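PDB 2OUA: serine protease from Nocardiopsis alba, which probably acts, through this protease domain, as a serine endopeptidase of the trypsin-like S1 family that hydrolyses peptide bonds. Local coordinates for residues Gly29-Gly34 / Gln154-Gly159; Asn60-Val65 / Asn180-Arg185. All coordinates share one frame; numbering follows the deposited sequence.

Interaction 1 (Gly29-Gly34 / Gln154-Gly159). With AES (4-(2-aminoethyl)benzenesulfonyl fluoride), chain E.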
ATOM      1  N   GLY A  29       8.432  10.326   1.221  1.00  8.83           N
ATOM      2  CA  GLY A  29       7.041  10.051   1.531  1.00  7.45           C
ATOM      3  C   GLY A  29       6.767   8.586   1.275  1.00  7.93           C
ATOM      4  O   GLY A  29       7.683   7.762   1.326  1.00  7.61           O
ATOM      5  N   PHE A  30       5.512   8.243   1.002  1.00  6.71           N
ATOM      6  CA  PHE A  30       5.174   6.855   0.710  1.00  6.54           C
ATOM      7  C   PHE A  30       3.841   6.747  -0.003  1.00  7.20           C
ATOM      8  O   PHE A  30       2.958   7.584   0.187  1.00  8.03           O
ATOM      9  CB  PHE A  30       5.157   6.018   2.002  1.00  5.47           C
ATOM     10  CG  PHE A  30       4.144   6.472   3.031  1.00  6.91           C
ATOM     11  CD1 PHE A  30       2.792   6.164   2.889  1.00  6.43           C
ATOM     12  CD2 PHE A  30       4.555   7.186   4.155  1.00  5.82           C
ATOM     13  CE1 PHE A  30       1.858   6.556   3.856  1.00  8.99           C
ATOM     14  CE2 PHE A  30       3.629   7.587   5.130  1.00  6.60           C
ATOM     15  CZ  PHE A  30       2.278   7.269   4.981  1.00  7.58           C
ATOM     16  N   VAL A  31       3.709   5.733  -0.854  1.00  8.26           N
ATOM     17  CA  VAL A  31       2.454   5.518  -1.557  1.00  6.78           C
ATOM     18  C   VAL A  31       1.577   4.677  -0.646  1.00  7.52           C
ATOM     19  O   VAL A  31       2.077   3.899   0.168  1.00  6.69           O
ATOM     20  CB  VAL A  31       2.658   4.794  -2.918  1.00  6.96           C
ATOM     21  CG1 VAL A  31       3.381   5.724  -3.885  1.00  6.12           C
ATOM     22  CG2 VAL A  31       3.439   3.507  -2.724  1.00  5.37           C
ATOM     23  N   THR A  32       0.270   4.851  -0.776  1.00  6.96           N
ATOM     24  CA  THR A  32      -0.694   4.134   0.049  1.00  7.47           C
ATOM     25  C   THR A  32      -2.029   4.193  -0.685  1.00  7.25           C
ATOM     26  O   THR A  32      -2.073   4.593  -1.844  1.00  7.14           O
ATOM     27  CB  THR A  32      -0.811   4.807   1.446  1.00  7.91           C
ATOM     28  OG1 THR A  32      -1.639   4.011   2.304  1.00  8.14           O
ATOM     29  CG2 THR A  32      -1.402   6.208   1.323  1.00  6.73           C
ATOM     30  N   ALA A  33      -3.112   3.793  -0.024  1.00  7.41           N
ATOM     31  CA  ALA A  33      -4.431   3.821  -0.656  1.00  8.15           C
ATOM     32  C   ALA A  33      -5.071   5.198  -0.538  1.00  8.19           C
ATOM     33  O   ALA A  33      -4.969   5.859   0.500  1.00  7.62           O
ATOM     34  CB  ALA A  33      -5.339   2.775  -0.021  1.00  9.17           C
ATOM     35  N   GLY A  34      -5.746   5.625  -1.600  1.00  6.99           N
ATOM     36  CA  GLY A  34      -6.399   6.921  -1.592  1.00  6.55           C
ATOM     37  C   GLY A  34      -7.590   7.018  -0.652  1.00  7.65           C
ATOM     38  O   GLY A  34      -7.950   8.114  -0.215  1.00  6.82           O
ATOM     39  N   GLN A 154       4.437  -4.626  -5.817  1.00  6.56           N
ATOM     40  CA  GLN A 154       3.325  -4.838  -6.740  1.00  5.70           C
ATOM     41  C   GLN A 154       2.203  -3.812  -6.608  1.00  6.56           C
ATOM     42  O   GLN A 154       1.691  -3.319  -7.610  1.00  7.03           O
ATOM     43  CB  GLN A 154       2.749  -6.246  -6.555  1.00  5.48           C
ATOM     44  CG  GLN A 154       3.767  -7.365  -6.763  1.00  4.69           C
ATOM     45  CD  GLN A 154       4.367  -7.354  -8.154  1.00  5.96           C
ATOM     46  OE1 GLN A 154       3.646  -7.383  -9.147  1.00  4.28           O
ATOM     47  NE2 GLN A 154       5.700  -7.314  -8.228  1.00  6.82           N
ATOM     48  N   GLY A 155       1.814  -3.490  -5.378  1.00  6.40           N
ATOM     49  CA  GLY A 155       0.747  -2.521  -5.193  1.00  6.03           C
ATOM     50  C   GLY A 155       0.399  -2.242  -3.744  1.00  7.14           C
ATOM     51  O   GLY A 155       1.132  -2.638  -2.836  1.00  5.60           O
ATOM     52  N   VAL A 156      -0.717  -1.547  -3.528  1.00  6.49           N
ATOM     53  CA  VAL A 156      -1.166  -1.218  -2.184  1.00  7.07           C
ATOM     54  C   VAL A 156      -2.591  -1.718  -1.954  1.00  7.29           C
ATOM     55  O   VAL A 156      -3.454  -1.622  -2.830  1.00  5.10           O
ATOM     56  CB  VAL A 156      -1.083   0.310  -1.919  1.00  7.37           C
ATOM     57  CG1 VAL A 156       0.367   0.782  -2.085  1.00  6.97           C
ATOM     58  CG2 VAL A 156      -2.000   1.071  -2.874  1.00  6.61           C
ATOM     59  N   THR A 157      -2.822  -2.261  -0.762  1.00  6.67           N
ATOM     60  CA  THR A 157      -4.121  -2.816  -0.384  1.00  7.50           C
ATOM     61  C   THR A 157      -5.279  -1.837  -0.541  1.00  8.21           C
ATOM     62  O   THR A 157      -5.272  -0.759   0.050  1.00  8.67           O
ATOM     63  CB  THR A 157      -4.084  -3.306   1.066  1.00  6.96           C
ATOM     64  OG1 THR A 157      -2.985  -4.211   1.224  1.00  8.73           O
ATOM     65  CG2 THR A 157      -5.380  -4.019   1.424  1.00  5.95           C
ATOM     66  N   SER A 158      -6.286  -2.229  -1.323  1.00  6.87           N
ATOM     67  CA  SER A 158      -7.442  -1.375  -1.568  1.00  8.38           C
ATOM     68  C   SER A 158      -8.694  -1.807  -0.802  1.00 10.05           C
ATOM     69  O   SER A 158      -9.413  -0.976  -0.242  1.00 10.79           O
ATOM     70  CB  SER A 158      -7.753  -1.338  -3.068  1.00  8.10           C
ATOM     71  OG  SER A 158      -8.953  -0.614  -3.318  1.00 10.31           O
ATOM     72  N   GLY A 159      -8.960  -3.105  -0.792  1.00  9.47           N
ATOM     73  CA  GLY A 159     -10.132  -3.601  -0.095  1.00 11.13           C
ATOM     74  C   GLY A 159     -10.392  -5.052  -0.441  1.00 12.65           C
ATOM     75  O   GLY A 159      -9.570  -5.698  -1.085  1.00 11.80           O
TER
HETATM   76  C3  AES E9001     -12.192  -2.803   4.794  1.00 34.83           C
HETATM   77  C2  AES E9001     -10.932  -2.366   4.392  1.00 35.61           C
HETATM   78  C1  AES E9001      -9.918  -3.290   4.153  1.00 35.23           C
HETATM   79  S   AES E9001      -8.350  -2.747   3.600  1.00 35.49           S
HETATM   80  O1S AES E9001      -7.303  -3.732   4.027  1.00 35.18           O
HETATM   81  O2S AES E9001      -8.353  -2.648   2.103  1.00 35.15           O
HETATM   82  C6  AES E9001     -10.164  -4.650   4.322  1.00 34.45           C
HETATM   83  C5  AES E9001     -11.422  -5.085   4.725  1.00 34.23           C
HETATM   84  C4  AES E9001     -12.439  -4.161   4.960  1.00 34.91           C
HETATM   85  C7  AES E9001     -13.830  -4.637   5.387  1.00 35.00           C
HETATM   86  C8  AES E9001     -14.497  -5.496   4.311  1.00 36.02           C
HETATM   87  N8  AES E9001     -14.640  -4.723   3.069  1.00 36.14           N
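V31 and V156 make the apolar part of this contact. V31 CG2 meets V156 CG1 at 4.2 Å, and the two side chains cross at about a right angle. The other branch of V156 works on the backbone. In V156, chi1 of -60° sets CG1 anti to the carbonyl carbon, which leaves CG2 between the backbone N and that carbon. V156 CG2 rests 3.7 Å from T32 O. V156 thus packs its two methyls against V31 and the T32 backbone.

A methyl-to-carbonyl touch follows one step on. A33 CB sits 3.5 Å from T157 O, while the same methyl also packs against D61. No hydrogen bond joins the two segments, so their meeting is van der Waals contact between separate sheets.

The polar side chains bond elsewhere. The T32 side chain leaves the backbone away from 154-159, and its OG1 is hydrogen-bonded to Y9 OH and S16 O. T157 OG1 bonds to G145 O. S158 OG is gripped by two partners, D61 OD2 and Y123 OH. This links the 154-159 strand to the predicted charge-relay aspartate.

The inhibitor lies at the far end of the strand. T157 CG2, anti to its backbone N, comes 3.2 Å from AES O1S. AES O2S is 3.0 Å from G159 CA and equally close to S158 C, so this oxygen sits over the backbone between the two residues. S158 and G159 both face F171 in a classic beta bulge at this point. AES is also hydrogen-bonded to G160 O.

The arrangement is that of the chymotrypsin fold. A strand end from the N-terminal barrel meets a strand of the C-terminal barrel at the domain interface, and the cleft there holds the predicted Ser-His-Asp triad and the inhibitor.

Interaction 2 (Asn60-Val65 / Asn180-Arg185); sequences NDAAFV and NSWNLR
W182 points the six-membered end of its indole at the backbone of A62 and A63. The approach is edge-on: A63 N and the carbonyl carbon of A62 lie near the ring plane. W182 CH2 is 3.5 Å from A62 O, and W182 CZ3 is 3.6 Å from A63 N. The A62 methyl completes this patch, with its CB 3.7 Å from W182 CH2. A62 also packs on M178 of helix 176-181.

L184 meets F64 in a different way. L184 CD2 stands over the centre of the F64 ring, 4.0 Å from the centroid and only 6° off the ring normal. This is a CH-pi contact. The second methyl, L184 CD1, lies beside it on the same side of the ring, 3.8 Å from F64 CD1. F64 CG is anti to the backbone N (chi1 176°), which carries the ring to L184. V31 packs against both of these residues.

A Schellman motif sets the turn between W182 and L184. N183, with positive phi, is its C-prime residue. L184 N bonds to L179 O, and N183 N makes a weak bond to N180 O.

The contact is made by the residues that leave the C-terminal helix 176-181 of the chymotrypsin fold. W182 and L184 lie against strand 62-69 of the N-terminal barrel, just past the predicted catalytic D61.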
ATOM      1  N   ASN A  60      -9.907   5.174  -8.763  1.00  9.42           N
ATOM      2  CA  ASN A  60      -8.646   4.498  -8.507  1.00  9.09           C
ATOM      3  C   ASN A  60      -8.663   4.439  -6.984  1.00  8.81           C
ATOM      4  O   ASN A  60      -9.668   4.791  -6.364  1.00  9.83           O
ATOM      5  CB  ASN A  60      -7.453   5.345  -8.973  1.00 10.92           C
ATOM      6  CG  ASN A  60      -7.463   5.610 -10.471  1.00 13.69           C
ATOM      7  OD1 ASN A  60      -7.444   4.682 -11.284  1.00 16.87           O
ATOM      8  ND2 ASN A  60      -7.485   6.883 -10.843  1.00 11.98           N
ATOM      9  N   ASP A  61      -7.587   3.966  -6.375  1.00  7.83           N
ATOM     10  CA  ASP A  61      -7.503   3.950  -4.917  1.00  8.73           C
ATOM     11  C   ASP A  61      -6.021   4.091  -4.653  1.00  7.95           C
ATOM     12  O   ASP A  61      -5.357   3.161  -4.202  1.00  6.61           O
ATOM     13  CB  ASP A  61      -8.036   2.647  -4.321  1.00  7.83           C
ATOM     14  CG  ASP A  61      -8.191   2.730  -2.808  1.00  9.96           C
ATOM     15  OD1 ASP A  61      -7.844   3.789  -2.241  1.00  9.16           O
ATOM     16  OD2 ASP A  61      -8.657   1.751  -2.181  1.00  9.50           O
ATOM     17  N   ALA A  62      -5.512   5.280  -4.957  1.00  9.02           N
ATOM     18  CA  ALA A  62      -4.092   5.562  -4.839  1.00  7.44           C
ATOM     19  C   ALA A  62      -3.794   6.884  -4.155  1.00  7.51           C
ATOM     20  O   ALA A  62      -4.581   7.828  -4.210  1.00  5.48           O
ATOM     21  CB  ALA A  62      -3.470   5.556  -6.228  1.00 11.34           C
ATOM     22  N   ALA A  63      -2.636   6.954  -3.513  1.00  6.77           N
ATOM     23  CA  ALA A  63      -2.261   8.176  -2.832  1.00  6.90           C
ATOM     24  C   ALA A  63      -0.772   8.220  -2.529  1.00  7.28           C
ATOM     25  O   ALA A  63      -0.097   7.186  -2.482  1.00  6.41           O
ATOM     26  CB  ALA A  63      -3.052   8.308  -1.536  1.00  5.51           C
ATOM     27  N   PHE A  64      -0.265   9.434  -2.352  1.00  5.99           N
ATOM     28  CA  PHE A  64       1.134   9.634  -2.001  1.00  7.98           C
ATOM     29  C   PHE A  64       1.147  10.601  -0.836  1.00  8.99           C
ATOM     30  O   PHE A  64       0.596  11.703  -0.923  1.00  8.69           O
ATOM     31  CB  PHE A  64       1.945  10.239  -3.149  1.00  7.73           C
ATOM     32  CG  PHE A  64       3.377  10.553  -2.767  1.00  9.55           C
ATOM     33  CD1 PHE A  64       4.280   9.525  -2.490  1.00  9.28           C
ATOM     34  CD2 PHE A  64       3.804  11.874  -2.633  1.00  9.74           C
ATOM     35  CE1 PHE A  64       5.588   9.809  -2.081  1.00  9.81           C
ATOM     36  CE2 PHE A  64       5.109  12.171  -2.224  1.00  9.27           C
ATOM     37  CZ  PHE A  64       6.003  11.136  -1.947  1.00  9.25           C
ATOM     38  N   VAL A  65       1.753  10.171   0.261  1.00  8.65           N
ATOM     39  CA  VAL A  65       1.866  11.000   1.449  1.00  8.78           C
ATOM     40  C   VAL A  65       3.280  11.559   1.465  1.00 10.61           C
ATOM     41  O   VAL A  65       4.248  10.802   1.408  1.00  9.78           O
ATOM     42  CB  VAL A  65       1.639  10.174   2.731  1.00  9.23           C
ATOM     43  CG1 VAL A  65       1.966  11.013   3.960  1.00  9.25           C
ATOM     44  CG2 VAL A  65       0.190   9.701   2.789  1.00  8.37           C
ATOM     45  N   ASN A 180       4.441   6.175 -12.150  1.00 14.26           N
ATOM     46  CA  ASN A 180       4.477   6.811 -13.460  1.00 17.29           C
ATOM     47  C   ASN A 180       3.683   8.112 -13.522  1.00 16.29           C
ATOM     48  O   ASN A 180       4.228   9.162 -13.856  1.00 17.29           O
ATOM     49  CB  ASN A 180       3.970   5.844 -14.536  1.00 19.78           C
ATOM     50  CG  ASN A 180       4.841   4.606 -14.668  1.00 23.74           C
ATOM     51  OD1 ASN A 180       6.067   4.694 -14.625  1.00 25.91           O
ATOM     52  ND2 ASN A 180       4.213   3.449 -14.845  1.00 26.75           N
ATOM     53  N   SER A 181       2.396   8.041 -13.195  1.00 15.54           N
ATOM     54  CA  SER A 181       1.532   9.217 -13.243  1.00 14.65           C
ATOM     55  C   SER A 181       1.988  10.378 -12.367  1.00 14.95           C
ATOM     56  O   SER A 181       1.931  11.538 -12.784  1.00 14.00           O
ATOM     57  CB  SER A 181       0.101   8.836 -12.853  1.00 15.92           C
ATOM     58  OG  SER A 181      -0.472   7.963 -13.809  1.00 21.45           O
ATOM     59  N   TRP A 182       2.439  10.073 -11.155  1.00 11.78           N
ATOM     60  CA  TRP A 182       2.865  11.122 -10.241  1.00 12.28           C
ATOM     61  C   TRP A 182       4.370  11.353 -10.156  1.00 11.51           C
ATOM     62  O   TRP A 182       4.844  12.039  -9.253  1.00 10.02           O
ATOM     63  CB  TRP A 182       2.295  10.854  -8.846  1.00 11.68           C
ATOM     64  CG  TRP A 182       0.787  10.831  -8.816  1.00 13.23           C
ATOM     65  CD1 TRP A 182      -0.062  11.544  -9.618  1.00 13.12           C
ATOM     66  CD2 TRP A 182      -0.037  10.108  -7.897  1.00 10.69           C
ATOM     67  NE1 TRP A 182      -1.366  11.314  -9.252  1.00 13.25           N
ATOM     68  CE2 TRP A 182      -1.381  10.437  -8.198  1.00 13.40           C
ATOM     69  CE3 TRP A 182       0.220   9.219  -6.847  1.00 11.33           C
ATOM     70  CZ2 TRP A 182      -2.462   9.905  -7.483  1.00 12.24           C
ATOM     71  CZ3 TRP A 182      -0.855   8.688  -6.134  1.00 10.69           C
ATOM     72  CH2 TRP A 182      -2.179   9.034  -6.458  1.00 10.11           C
ATOM     73  N   ASN A 183       5.114  10.776 -11.098  1.00 11.93           N
ATOM     74  CA  ASN A 183       6.563  10.940 -11.148  1.00 15.02           C
ATOM     75  C   ASN A 183       7.222  10.666  -9.799  1.00 15.15           C
ATOM     76  O   ASN A 183       7.914  11.525  -9.241  1.00 12.25           O
ATOM     77  CB  ASN A 183       6.901  12.358 -11.614  1.00 19.12           C
ATOM     78  CG  ASN A 183       6.184  12.732 -12.898  1.00 23.80           C
ATOM     79  OD1 ASN A 183       6.336  12.068 -13.922  1.00 25.94           O
ATOM     80  ND2 ASN A 183       5.390  13.800 -12.847  1.00 28.75           N
ATOM     81  N   LEU A 184       7.007   9.460  -9.285  1.00 12.88           N
ATOM     82  CA  LEU A 184       7.569   9.060  -8.001  1.00 11.75           C
ATOM     83  C   LEU A 184       8.670   8.031  -8.206  1.00 11.98           C
ATOM     84  O   LEU A 184       8.675   7.305  -9.200  1.00 11.80           O
ATOM     85  CB  LEU A 184       6.475   8.457  -7.119  1.00  9.84           C
ATOM     86  CG  LEU A 184       5.206   9.292  -6.934  1.00 12.19           C
ATOM     87  CD1 LEU A 184       4.192   8.495  -6.117  1.00 10.61           C
ATOM     88  CD2 LEU A 184       5.543  10.610  -6.244  1.00 10.75           C
ATOM     89  N   ARG A 185       9.597   7.967  -7.257  1.00 10.89           N
ATOM     90  CA  ARG A 185      10.696   7.012  -7.329  1.00 11.98           C
ATOM     91  C   ARG A 185      10.668   6.129  -6.088  1.00 11.87           C
ATOM     92  O   ARG A 185      10.807   6.603  -4.961  1.00 11.73           O
ATOM     93  CB  ARG A 185      12.035   7.750  -7.433  1.00 12.02           C
TER

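How the interactions relate
Both contacts use the N-terminal barrel, where strands 28-32 and 62-69 are hydrogen-bonded neighbours; F30 O and V65 N are 2.9 Å apart. Interaction 1 lies near the centre of the chain and joins the two barrels; all its touching residues are buried. Interaction 2 is further out, and joins one barrel to the C-terminal turn. Its strand side is buried, while W182 and L184 are partly exposed. The chemistry differs accordingly: small methyls and carbonyls pack across the interface in the first, aromatic rings do most of the work in the second. D61 lies on a segment of interaction 2 but does not touch 180-185; its OD2 is hydrogen-bonded to S158 OG of interaction 1 and to H35 ND1.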